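Local coordinates for putative dehydrogenase (PDB 6UUG), which acts as MsuC, the methanesulfinate monooxygenase of a two-component flavin-dependent system in bacterial sulfur assimilation, at residues A[117-122]-A[237-242]; A[189-194]-A[231-236]; A[113-118]-A[246-251]; A[141-146]-A[178-183]. One frame throughout, in Å; residues are numbered along the deposited sequence.

Interaction 1 of 4, residues A[117-122]-A[237-242]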
loop_
_atom_site.group_PDB
_atom_site.type_symbol
_atom_site.label_atom_id
_atom_site.label_comp_id
_atom_site.label_asym_id
_atom_site.label_seq_id
_atom_site.Cartn_x
_atom_site.Cartn_y
_atom_site.Cartn_z
ATOM N N ARG A 117 1.115 3.915 -42.234
ATOM C CA ARG A 117 0.044 4.875 -42.490
ATOM C C ARG A 117 0.446 6.280 -42.059
ATOM O O ARG A 117 0.166 7.258 -42.761
ATOM C CB ARG A 117 -1.232 4.442 -41.763
ATOM C CG ARG A 117 -2.347 5.505 -41.733
ATOM C CD ARG A 117 -2.911 5.742 -43.127
ATOM N NE ARG A 117 -3.916 6.807 -43.161
ATOM C CZ ARG A 117 -3.648 8.110 -43.261
ATOM N NH1 ARG A 117 -2.398 8.553 -43.323
ATOM N NH2 ARG A 117 -4.644 8.984 -43.297
ATOM N N LEU A 118 1.115 6.398 -40.911
ATOM C CA LEU A 118 1.432 7.705 -40.355
ATOM C C LEU A 118 2.738 8.293 -40.870
ATOM O O LEU A 118 2.881 9.527 -40.887
ATOM C CB LEU A 118 1.487 7.612 -38.826
ATOM C CG LEU A 118 0.163 7.347 -38.109
ATOM C CD1 LEU A 118 0.418 7.065 -36.623
ATOM C CD2 LEU A 118 -0.777 8.530 -38.264
ATOM N N PHE A 119 3.689 7.451 -41.291
ATOM C CA PHE A 119 5.050 7.898 -41.591
ATOM C C PHE A 119 5.363 8.001 -43.082
ATOM O O PHE A 119 6.407 8.566 -43.429
ATOM C CB PHE A 119 6.098 6.961 -40.967
ATOM C CG PHE A 119 6.171 6.991 -39.464
ATOM C CD1 PHE A 119 5.435 7.893 -38.712
ATOM C CD2 PHE A 119 7.007 6.099 -38.804
ATOM C CE1 PHE A 119 5.524 7.900 -37.318
ATOM C CE2 PHE A 119 7.111 6.097 -37.416
ATOM C CZ PHE A 119 6.368 7.002 -36.668
ATOM N N SER A 120 4.517 7.478 -43.972
ATOM C CA SER A 120 4.870 7.398 -45.390
ATOM C C SER A 120 3.761 8.004 -46.250
ATOM O O SER A 120 2.718 8.443 -45.757
ATOM C CB SER A 120 5.153 5.949 -45.813
ATOM O OG SER A 120 3.968 5.167 -45.861
ATOM N N ARG A 121 4.003 8.022 -47.560
ATOM C CA ARG A 121 3.115 8.648 -48.531
ATOM C C ARG A 121 1.980 7.700 -48.931
ATOM O O ARG A 121 2.152 6.480 -48.911
ATOM C CB ARG A 121 3.908 9.057 -49.769
ATOM C CG ARG A 121 5.021 10.059 -49.492
ATOM C CD ARG A 121 5.903 10.285 -50.709
ATOM N NE ARG A 121 6.969 9.291 -50.818
ATOM C CZ ARG A 121 6.989 8.316 -51.720
ATOM N NH1 ARG A 121 5.999 8.205 -52.597
ATOM N NH2 ARG A 121 8.000 7.452 -51.753
ATOM N N PRO A 122 0.818 8.239 -49.331
ATOM C CA PRO A 122 -0.282 7.359 -49.773
ATOM C C PRO A 122 0.113 6.368 -50.856
ATOM O O PRO A 122 -0.372 5.231 -50.843
ATOM C CB PRO A 122 -1.343 8.354 -50.273
ATOM C CG PRO A 122 -1.062 9.609 -49.494
ATOM C CD PRO A 122 0.437 9.663 -49.377
ATOM N N PRO A 237 5.535 11.936 -43.917
ATOM C CA PRO A 237 6.315 12.908 -43.138
ATOM C C PRO A 237 7.359 12.312 -42.190
ATOM O O PRO A 237 8.065 13.072 -41.529
ATOM C CB PRO A 237 5.236 13.625 -42.331
ATOM C CG PRO A 237 4.233 12.544 -42.061
ATOM C CD PRO A 237 4.206 11.698 -43.316
ATOM N N GLY A 238 7.442 10.986 -42.105
ATOM C CA GLY A 238 8.420 10.333 -41.263
ATOM C C GLY A 238 8.086 10.392 -39.781
ATOM O O GLY A 238 7.063 10.949 -39.369
ATOM N N PRO A 239 8.945 9.805 -38.950
ATOM C CA PRO A 239 8.651 9.729 -37.515
ATOM C C PRO A 239 8.849 11.054 -36.793
ATOM O O PRO A 239 9.666 11.891 -37.184
ATOM C CB PRO A 239 9.646 8.674 -37.006
ATOM C CG PRO A 239 10.762 8.706 -37.992
ATOM C CD PRO A 239 10.145 9.032 -39.317
ATOM N N LEU A 240 8.066 11.224 -35.722
ATOM C CA LEU A 240 8.161 12.349 -34.784
ATOM C C LEU A 240 8.155 13.693 -35.507
ATOM O O LEU A 240 9.042 14.534 -35.326
ATOM C CB LEU A 240 9.397 12.210 -33.887
ATOM C CG LEU A 240 9.350 11.024 -32.917
ATOM C CD1 LEU A 240 10.653 10.879 -32.144
ATOM C CD2 LEU A 240 8.161 11.136 -31.958
ATOM N N SER A 241 7.117 13.892 -36.325
ATOM C CA SER A 241 7.026 15.053 -37.190
ATOM C C SER A 241 5.778 15.823 -36.810
ATOM O O SER A 241 5.825 16.660 -35.886
ATOM C CB SER A 241 7.101 14.595 -38.659
ATOM O OG SER A 241 6.098 13.646 -38.958
ATOM N N THR A 242 4.640 15.613 -37.472
ATOM C CA THR A 242 3.405 16.294 -37.100
ATOM C C THR A 242 2.774 15.632 -35.874
ATOM O O THR A 242 3.082 14.475 -35.566
ATOM C CB THR A 242 2.400 16.253 -38.243
ATOM O OG1 THR A 242 1.967 14.898 -38.450
ATOM C CG2 THR A 242 3.016 16.796 -39.531
#
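P239 lies on one face of the F119 ring. Its CA sits 3.7 Å from the ring centroid and only 14° off the ring normal, a CH-pi contact in which a C-H polarised by the neighbouring amide groups meets the aromatic pi cloud. P239 CB continues the cover toward the ring's far edge, 3.6 Å from F119 CE2, and the two side chains cross at about a right angle. F119 reaches this position with CG anti to its own carbonyl carbon (chi1 -69°). Beside this CH-pi contact, G238 N donates to F119 O at 2.9 Å, a bent bond with an angle of 147° at the hydrogen. The same helix end meets P237, whose CG lies 3.5 Å from L118 O. In the acyl-CoA dehydrogenase fold, helix 100-119 belongs to the N-terminal helical domain, and here its last turn is met by the connection running from the beta domain to helix 247-277. A cis peptide bond precedes P237, and G238 has a positive phi, which suits glycine. S241 OG donates to G238 O across 2.9 Å from above the carbonyl plane, a bond within the connection itself. Farther out, S120 OG bonds to V116 O, and L234 and R248 also pack on F119.

Interaction 2 of 4, residues A[189-194]-A[231-236]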
loop_
_atom_site.group_PDB
_atom_site.type_symbol
_atom_site.label_atom_id
_atom_site.label_comp_id
_atom_site.label_asym_id
_atom_site.label_seq_id
_atom_site.Cartn_x
_atom_site.Cartn_y
_atom_site.Cartn_z
ATOM N N LYS A 189 20.920 9.612 -37.491
ATOM C CA LYS A 189 19.474 9.771 -37.585
ATOM C C LYS A 189 18.816 8.420 -37.839
ATOM O O LYS A 189 19.288 7.634 -38.663
ATOM C CB LYS A 189 19.102 10.746 -38.702
ATOM N N LEU A 190 17.724 8.159 -37.127
ATOM C CA LEU A 190 17.008 6.902 -37.294
ATOM C C LEU A 190 16.241 6.891 -38.611
ATOM O O LEU A 190 15.597 7.875 -38.981
ATOM C CB LEU A 190 16.047 6.675 -36.124
ATOM C CG LEU A 190 15.402 5.288 -36.030
ATOM C CD1 LEU A 190 16.464 4.215 -35.824
ATOM C CD2 LEU A 190 14.364 5.242 -34.912
ATOM N N LEU A 191 16.315 5.765 -39.319
ATOM C CA LEU A 191 15.624 5.569 -40.589
ATOM C C LEU A 191 14.764 4.315 -40.488
ATOM O O LEU A 191 15.243 3.270 -40.040
ATOM C CB LEU A 191 16.635 5.440 -41.735
ATOM C CG LEU A 191 16.084 5.119 -43.117
ATOM C CD1 LEU A 191 15.284 6.297 -43.640
ATOM C CD2 LEU A 191 17.219 4.767 -44.068
ATOM N N ILE A 192 13.496 4.419 -40.896
ATOM C CA ILE A 192 12.532 3.327 -40.790
ATOM C C ILE A 192 12.151 2.863 -42.192
ATOM O O ILE A 192 11.928 3.686 -43.083
ATOM C CB ILE A 192 11.268 3.761 -40.021
ATOM C CG1 ILE A 192 11.620 4.630 -38.801
ATOM C CG2 ILE A 192 10.460 2.537 -39.623
ATOM C CD1 ILE A 192 12.392 3.918 -37.751
ATOM N N ALA A 193 12.057 1.548 -42.379
ATOM C CA ALA A 193 11.658 0.981 -43.663
ATOM C C ALA A 193 10.688 -0.172 -43.441
ATOM O O ALA A 193 10.721 -0.833 -42.405
ATOM C CB ALA A 193 12.878 0.488 -44.460
ATOM N N ALA A 194 9.824 -0.411 -44.428
ATOM C CA ALA A 194 8.952 -1.580 -44.459
ATOM C C ALA A 194 9.454 -2.526 -45.545
ATOM O O ALA A 194 9.487 -2.152 -46.719
ATOM C CB ALA A 194 7.502 -1.185 -44.732
ATOM N N SER A 231 11.591 3.626 -52.176
ATOM C CA SER A 231 10.151 3.442 -52.065
ATOM C C SER A 231 9.748 2.677 -50.813
ATOM O O SER A 231 8.550 2.590 -50.519
ATOM C CB SER A 231 9.616 2.703 -53.296
ATOM O OG SER A 231 10.057 1.352 -53.310
ATOM N N GLU A 232 10.700 2.106 -50.082
ATOM C CA GLU A 232 10.373 1.375 -48.869
ATOM C C GLU A 232 10.673 2.169 -47.604
ATOM O O GLU A 232 10.324 1.713 -46.511
ATOM C CB GLU A 232 11.112 0.033 -48.864
ATOM C CG GLU A 232 10.660 -0.855 -50.030
ATOM C CD GLU A 232 11.523 -2.077 -50.232
ATOM O OE1 GLU A 232 12.762 -1.968 -50.107
ATOM O OE2 GLU A 232 10.954 -3.148 -50.515
ATOM N N LEU A 233 11.293 3.344 -47.733
ATOM C CA LEU A 233 11.632 4.171 -46.582
ATOM C C LEU A 233 10.435 5.010 -46.165
ATOM O O LEU A 233 9.751 5.598 -47.004
ATOM C CB LEU A 233 12.811 5.093 -46.911
ATOM C CG LEU A 233 14.103 4.399 -47.348
ATOM C CD1 LEU A 233 15.140 5.426 -47.791
ATOM C CD2 LEU A 233 14.639 3.545 -46.226
ATOM N N LEU A 234 10.202 5.086 -44.854
ATOM C CA LEU A 234 9.066 5.832 -44.314
ATOM C C LEU A 234 9.563 7.228 -43.951
ATOM O O LEU A 234 9.917 7.503 -42.807
ATOM C CB LEU A 234 8.462 5.103 -43.117
ATOM C CG LEU A 234 8.284 3.584 -43.219
ATOM C CD1 LEU A 234 7.533 3.044 -41.995
ATOM C CD2 LEU A 234 7.582 3.174 -44.516
ATOM N N LEU A 235 9.565 8.126 -44.937
ATOM C CA LEU A 235 10.216 9.424 -44.805
ATOM C C LEU A 235 9.271 10.614 -44.851
ATOM O O LEU A 235 9.608 11.666 -44.307
ATOM C CB LEU A 235 11.267 9.607 -45.913
ATOM C CG LEU A 235 12.503 8.716 -45.811
ATOM C CD1 LEU A 235 13.330 8.807 -47.084
ATOM C CD2 LEU A 235 13.332 9.112 -44.601
ATOM N N ASP A 236 8.110 10.488 -45.485
ATOM C CA ASP A 236 7.223 11.632 -45.703
ATOM C C ASP A 236 5.857 11.360 -45.089
ATOM O O ASP A 236 5.038 10.643 -45.690
ATOM C CB ASP A 236 7.095 11.915 -47.199
ATOM C CG ASP A 236 6.792 13.378 -47.497
ATOM O OD1 ASP A 236 6.870 14.208 -46.563
ATOM O OD2 ASP A 236 6.477 13.694 -48.665
HETATM O O HOH W 1 12.315 6.950 -41.419
HETATM O O HOH W 2 8.663 -3.508 -49.061
#
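I192 O accepts the shortest direct bond of the contact, 2.8 Å from L234 N and nearly straight at 177°. L233 CA, through its hydrogen, also approaches I192 O, with 3.5 Å between CA and O. Two residues on, A194 N donates to E232 O over 3.0 Å, while A193 CA closes on the same oxygen. The two bonds flank a single beta bridge between A193 and L233, so in this acyl-CoA dehydrogenase-type fold the linker after strand 221-228 of the beta domain joins edge strand 189-196 only briefly. Water extends the pairing at both ends: one accepts from I192 N and donates to L234 O, another donates to A194 O and E232 OE2. Leucines suit the flanks because their branched ends reach beyond the backbone. L191, with chi1 at 175°, brings CD2 within 3.6 Å of L233 CD2, and its CD1 meets L235 CD2 at the same 3.6 Å. L234 CD1 lies against I192 CG2 at 3.8 Å. E232 is tied to R199 by a salt bridge and hydrogen-bonded to E229 N. Strand 176-183 pairs with the strand's other edge, F161 of strand 159-162 touches L191 and A193, and helix 100-119 covers L234 and A194.

Interaction 3 of 4, residues A[113-118]-A[246-251]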
loop_
_atom_site.group_PDB
_atom_site.type_symbol
_atom_site.label_atom_id
_atom_site.label_comp_id
_atom_site.label_asym_id
_atom_site.label_seq_id
_atom_site.Cartn_x
_atom_site.Cartn_y
_atom_site.Cartn_z
ATOM N N LEU A 113 1.031 -1.539 -39.210
ATOM C CA LEU A 113 0.210 -0.897 -40.233
ATOM C C LEU A 113 0.024 0.587 -39.941
ATOM O O LEU A 113 0.082 1.419 -40.852
ATOM C CB LEU A 113 -1.138 -1.608 -40.332
ATOM C CG LEU A 113 -1.128 -3.019 -40.910
ATOM C CD1 LEU A 113 -2.542 -3.580 -40.864
ATOM C CD2 LEU A 113 -0.615 -2.966 -42.360
ATOM N N ALA A 114 -0.185 0.942 -38.670
ATOM C CA ALA A 114 -0.288 2.352 -38.310
ATOM C C ALA A 114 0.993 3.101 -38.628
ATOM O O ALA A 114 0.949 4.284 -38.990
ATOM C CB ALA A 114 -0.613 2.504 -36.821
ATOM N N THR A 115 2.134 2.424 -38.492
ATOM C CA THR A 115 3.433 3.042 -38.742
ATOM C C THR A 115 3.576 3.471 -40.202
ATOM O O THR A 115 3.986 4.601 -40.485
ATOM C CB THR A 115 4.549 2.068 -38.360
ATOM O OG1 THR A 115 4.428 1.719 -36.973
ATOM C CG2 THR A 115 5.906 2.708 -38.573
ATOM N N VAL A 116 3.271 2.575 -41.149
ATOM C CA VAL A 116 3.356 2.983 -42.551
ATOM C C VAL A 116 2.292 4.033 -42.858
ATOM O O VAL A 116 2.535 4.982 -43.619
ATOM C CB VAL A 116 3.278 1.767 -43.508
ATOM C CG1 VAL A 116 4.438 0.825 -43.283
ATOM C CG2 VAL A 116 1.963 1.023 -43.405
ATOM N N ARG A 117 1.115 3.915 -42.234
ATOM C CA ARG A 117 0.044 4.875 -42.490
ATOM C C ARG A 117 0.446 6.280 -42.059
ATOM O O ARG A 117 0.166 7.258 -42.761
ATOM C CB ARG A 117 -1.232 4.442 -41.763
ATOM C CG ARG A 117 -2.347 5.505 -41.733
ATOM C CD ARG A 117 -2.911 5.742 -43.127
ATOM N NE ARG A 117 -3.916 6.807 -43.161
ATOM C CZ ARG A 117 -3.648 8.110 -43.261
ATOM N NH1 ARG A 117 -2.398 8.553 -43.323
ATOM N NH2 ARG A 117 -4.644 8.984 -43.297
ATOM N N LEU A 118 1.115 6.398 -40.911
ATOM C CA LEU A 118 1.432 7.705 -40.355
ATOM C C LEU A 118 2.738 8.293 -40.870
ATOM O O LEU A 118 2.881 9.527 -40.887
ATOM C CB LEU A 118 1.487 7.612 -38.826
ATOM C CG LEU A 118 0.163 7.347 -38.109
ATOM C CD1 LEU A 118 0.418 7.065 -36.623
ATOM C CD2 LEU A 118 -0.777 8.530 -38.264
ATOM N N CYS A 246 2.853 11.806 -34.650
ATOM C CA CYS A 246 3.225 11.532 -33.266
ATOM C C CYS A 246 2.168 10.733 -32.522
ATOM O O CYS A 246 2.355 10.453 -31.329
ATOM C CB CYS A 246 3.514 12.844 -32.539
ATOM S SG CYS A 246 5.124 13.586 -33.045
ATOM N N LEU A 247 1.072 10.339 -33.176
ATOM C CA LEU A 247 0.202 9.349 -32.552
ATOM C C LEU A 247 0.822 7.961 -32.519
ATOM O O LEU A 247 0.361 7.116 -31.749
ATOM C CB LEU A 247 -1.142 9.258 -33.270
ATOM C CG LEU A 247 -2.116 10.421 -33.165
ATOM C CD1 LEU A 247 -3.333 10.100 -34.039
ATOM C CD2 LEU A 247 -2.532 10.756 -31.739
ATOM N N ARG A 248 1.854 7.701 -33.323
ATOM C CA ARG A 248 2.397 6.344 -33.389
ATOM C C ARG A 248 2.850 5.822 -32.030
ATOM O O ARG A 248 2.452 4.706 -31.658
ATOM C CB ARG A 248 3.537 6.294 -34.417
ATOM C CG ARG A 248 3.921 4.880 -34.861
ATOM C CD ARG A 248 4.974 4.233 -34.000
ATOM N NE ARG A 248 5.269 2.904 -34.517
ATOM C CZ ARG A 248 5.965 1.969 -33.880
ATOM N NH1 ARG A 248 6.470 2.200 -32.674
ATOM N NH2 ARG A 248 6.152 0.791 -34.460
ATOM N N PRO A 249 3.666 6.536 -31.250
ATOM C CA PRO A 249 4.036 5.984 -29.935
ATOM C C PRO A 249 2.854 5.864 -28.988
ATOM O O PRO A 249 2.861 4.983 -28.119
ATOM C CB PRO A 249 5.084 6.982 -29.415
ATOM C CG PRO A 249 4.788 8.261 -30.144
ATOM C CD PRO A 249 4.334 7.827 -31.508
ATOM N N LEU A 250 1.841 6.717 -29.139
ATOM C CA LEU A 250 0.676 6.650 -28.266
ATOM C C LEU A 250 -0.166 5.415 -28.573
ATOM O O LEU A 250 -0.720 4.793 -27.657
ATOM C CB LEU A 250 -0.143 7.939 -28.392
ATOM C CG LEU A 250 0.610 9.244 -28.109
ATOM C CD1 LEU A 250 -0.345 10.430 -28.104
ATOM C CD2 LEU A 250 1.325 9.139 -26.752
ATOM N N ILE A 251 -0.285 5.056 -29.856
ATOM C CA ILE A 251 -0.934 3.800 -30.219
ATOM C C ILE A 251 -0.179 2.620 -29.608
ATOM O O ILE A 251 -0.784 1.692 -29.064
ATOM C CB ILE A 251 -1.049 3.682 -31.750
ATOM C CG1 ILE A 251 -2.045 4.726 -32.271
ATOM C CG2 ILE A 251 -1.480 2.262 -32.159
ATOM C CD1 ILE A 251 -1.918 4.969 -33.787
#
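The hydroxyl oxygen of T115 receives two N-H bonds from R248, from NE and from NH2. R248 NE lies 2.9 Å from T115 OG1, the shorter and straighter bond (162°). R248 NH2 stands 3.2 Å from T115 OG1 in a more bent one. The oxygen lies at the edge of the guanidinium, in its plane, so both N-H bonds can be aimed at it. Arginine suits the place because it spans the gap between two helices: trans at chi1 (-164°) and bent at chi2, the chain runs across to helix 100-119. T115 OG1 is also bonded to L111 O one turn back, fixing the hydroxyl's orientation. Around this polar core the axes of segments 113-118 and 247-251 run nearly antiparallel, 9.9 Å apart at closest approach. L118 sends CD1 over the first turn of the partner helix, 3.7 Å from R248 N and 3.9 Å from R248 CB. I251 CD1 fills in beside it, 4.2 Å from L118 CD1 and 4.1 Å from A114 CB, where a small residue lets the longer isoleucine approach. W325 of helix 294-327 packs against L118, L247 and I251. The helical N-terminal domain is thereby joined to the first helix of the C-terminal domain. Because a buried guanidinium meets a neutral oxygen, the pairing across these two segments is charge-to-neutral hydrogen bonding, not a salt bridge, and the two-nitrogen grip would limit rotation of the group.

Interaction 4 of 4, residues A[141-146]-A[178-183]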
loop_
_atom_site.group_PDB
_atom_site.type_symbol
_atom_site.label_atom_id
_atom_site.label_comp_id
_atom_site.label_asym_id
_atom_site.label_seq_id
_atom_site.Cartn_x
_atom_site.Cartn_y
_atom_site.Cartn_z
ATOM N N ASN A 141 7.684 -6.876 -36.106
ATOM C CA ASN A 141 8.427 -5.732 -35.593
ATOM C C ASN A 141 9.922 -6.006 -35.624
ATOM O O ASN A 141 10.375 -7.060 -35.169
ATOM C CB ASN A 141 8.021 -5.403 -34.158
ATOM C CG ASN A 141 8.905 -4.339 -33.541
ATOM O OD1 ASN A 141 8.949 -3.210 -34.016
ATOM N ND2 ASN A 141 9.625 -4.698 -32.479
ATOM N N ALA A 142 10.679 -5.044 -36.146
ATOM C CA ALA A 142 12.135 -5.023 -36.063
ATOM C C ALA A 142 12.613 -3.602 -35.822
ATOM O O ALA A 142 13.685 -3.206 -36.293
ATOM C CB ALA A 142 12.779 -5.595 -37.329
ATOM N N LEU A 143 11.807 -2.814 -35.117
ATOM C CA LEU A 143 12.090 -1.416 -34.835
ATOM C C LEU A 143 12.465 -1.312 -33.365
ATOM O O LEU A 143 11.652 -1.627 -32.491
ATOM C CB LEU A 143 10.878 -0.542 -35.176
ATOM C CG LEU A 143 10.724 0.868 -34.587
ATOM C CD1 LEU A 143 11.900 1.749 -34.936
ATOM C CD2 LEU A 143 9.428 1.515 -35.056
ATOM N N ASN A 144 13.706 -0.914 -33.097
ATOM C CA ASN A 144 14.192 -0.728 -31.733
ATOM C C ASN A 144 15.010 0.555 -31.733
ATOM O O ASN A 144 16.182 0.551 -32.146
ATOM C CB ASN A 144 15.021 -1.918 -31.251
ATOM C CG ASN A 144 15.183 -1.950 -29.735
ATOM O OD1 ASN A 144 14.904 -0.969 -29.041
ATOM N ND2 ASN A 144 15.641 -3.084 -29.215
ATOM N N PRO A 145 14.422 1.674 -31.309
ATOM C CA PRO A 145 15.188 2.931 -31.260
ATOM C C PRO A 145 16.363 2.887 -30.299
ATOM O O PRO A 145 17.309 3.667 -30.463
ATOM C CB PRO A 145 14.139 3.963 -30.819
ATOM C CG PRO A 145 13.095 3.159 -30.100
ATOM C CD PRO A 145 13.042 1.842 -30.823
ATOM N N LEU A 146 16.337 1.999 -29.306
ATOM C CA LEU A 146 17.410 1.868 -28.333
ATOM C C LEU A 146 18.389 0.755 -28.694
ATOM O O LEU A 146 19.075 0.229 -27.810
ATOM C CB LEU A 146 16.828 1.635 -26.939
ATOM C CG LEU A 146 15.805 2.675 -26.469
ATOM C CD1 LEU A 146 15.302 2.338 -25.077
ATOM C CD2 LEU A 146 16.396 4.077 -26.506
ATOM N N ILE A 178 8.729 -4.030 -40.117
ATOM C CA ILE A 178 9.157 -2.649 -39.956
ATOM C C ILE A 178 10.536 -2.703 -39.307
ATOM O O ILE A 178 10.668 -3.136 -38.160
ATOM C CB ILE A 178 8.174 -1.844 -39.099
ATOM C CG1 ILE A 178 6.765 -1.860 -39.712
ATOM C CG2 ILE A 178 8.691 -0.432 -38.905
ATOM C CD1 ILE A 178 6.571 -0.858 -40.817
ATOM N N ALA A 179 11.566 -2.264 -40.025
ATOM C CA ALA A 179 12.942 -2.335 -39.542
ATOM C C ALA A 179 13.530 -0.937 -39.452
ATOM O O ALA A 179 13.252 -0.082 -40.296
ATOM C CB ALA A 179 13.813 -3.205 -40.467
ATOM N N SER A 180 14.358 -0.704 -38.436
ATOM C CA SER A 180 15.037 0.574 -38.292
ATOM C C SER A 180 16.546 0.398 -38.419
ATOM O O SER A 180 17.098 -0.679 -38.177
ATOM C CB SER A 180 14.716 1.237 -36.951
ATOM O OG SER A 180 15.017 0.372 -35.874
ATOM N N ALA A 181 17.205 1.494 -38.791
ATOM C CA ALA A 181 18.656 1.555 -38.881
ATOM C C ALA A 181 19.075 2.994 -38.631
ATOM O O ALA A 181 18.280 3.920 -38.788
ATOM C CB ALA A 181 19.164 1.073 -40.246
ATOM N N VAL A 182 20.330 3.179 -38.227
ATOM C CA VAL A 182 20.871 4.512 -37.981
ATOM C C VAL A 182 21.741 4.915 -39.164
ATOM O O VAL A 182 22.588 4.139 -39.622
ATOM C CB VAL A 182 21.654 4.572 -36.653
ATOM C CG1 VAL A 182 20.706 4.409 -35.471
ATOM C CG2 VAL A 182 22.723 3.503 -36.592
ATOM N N ASP A 183 21.499 6.112 -39.688
ATOM C CA ASP A 183 22.375 6.722 -40.680
ATOM C C ASP A 183 23.369 7.596 -39.932
ATOM O O ASP A 183 23.002 8.642 -39.389
ATOM C CB ASP A 183 21.583 7.537 -41.698
ATOM C CG ASP A 183 22.445 8.550 -42.431
ATOM O OD1 ASP A 183 23.547 8.174 -42.891
ATOM O OD2 ASP A 183 22.020 9.720 -42.551
#
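N141 and A142 pair in parallel with I178 and A179, A142 N donating to I178 O at 2.8 Å and S180 N returning a long, weak bond to A142 O. A179 CA lies 3.4 Å from A142 O, its C-H directed at that oxygen (157° at the hydrogen). Beyond A142 the chain leaves the strand in a turn closed by its own side chain. N141 OD1 accepts from L143 N at 3.1 Å, forming an Asx turn; the donor stands well above the plane of the amide carbonyl. Asparagine suits this exit since its short side chain can curl back to a backbone N-H two residues on. L143 then lies over the partner strand, its CD1 3.5 Å from S180 CB; a chi1 of 161° swings the branch away from its own N. S180 OG, held between its own N and carbonyl carbon (chi1 55°), is 3.3 Å from N144 N, a weak bond across the segments. On one face of the sheet the methyls A142 CB and A179 CB meet at 4.1 Å, and on the other N141 and I178 face helix 100-119. There F108 and M112 pack on N141, while M112 and V116 pack on I178. Strand 176-183 is the middle of a three-stranded mixed sheet, with strand 139-142 along one edge and antiparallel strand 189-196 along the other; I192 of the latter reaches both L143 and I178.

From the N terminus, helix 100-119 opens interactions 3 and 1, which share R117 and L118, and neither closes until the chain has passed through the beta domain. Inside those long loops lie two shorter ones in series: interaction 4 closes when 178-183 returns to 141-146, and interaction 2 when 231-236 meets 189-194. Interaction 1 then closes at 237-242 and interaction 3 at 246-251, so the contacts nest without 4 and 2 crossing. Interactions 2 and 4 join through neighbouring strands of one sheet. L234 touches T115, and R248 touches L143, linking helix 100-119 of the N-terminal domain, the beta domain and the C-terminal bundle.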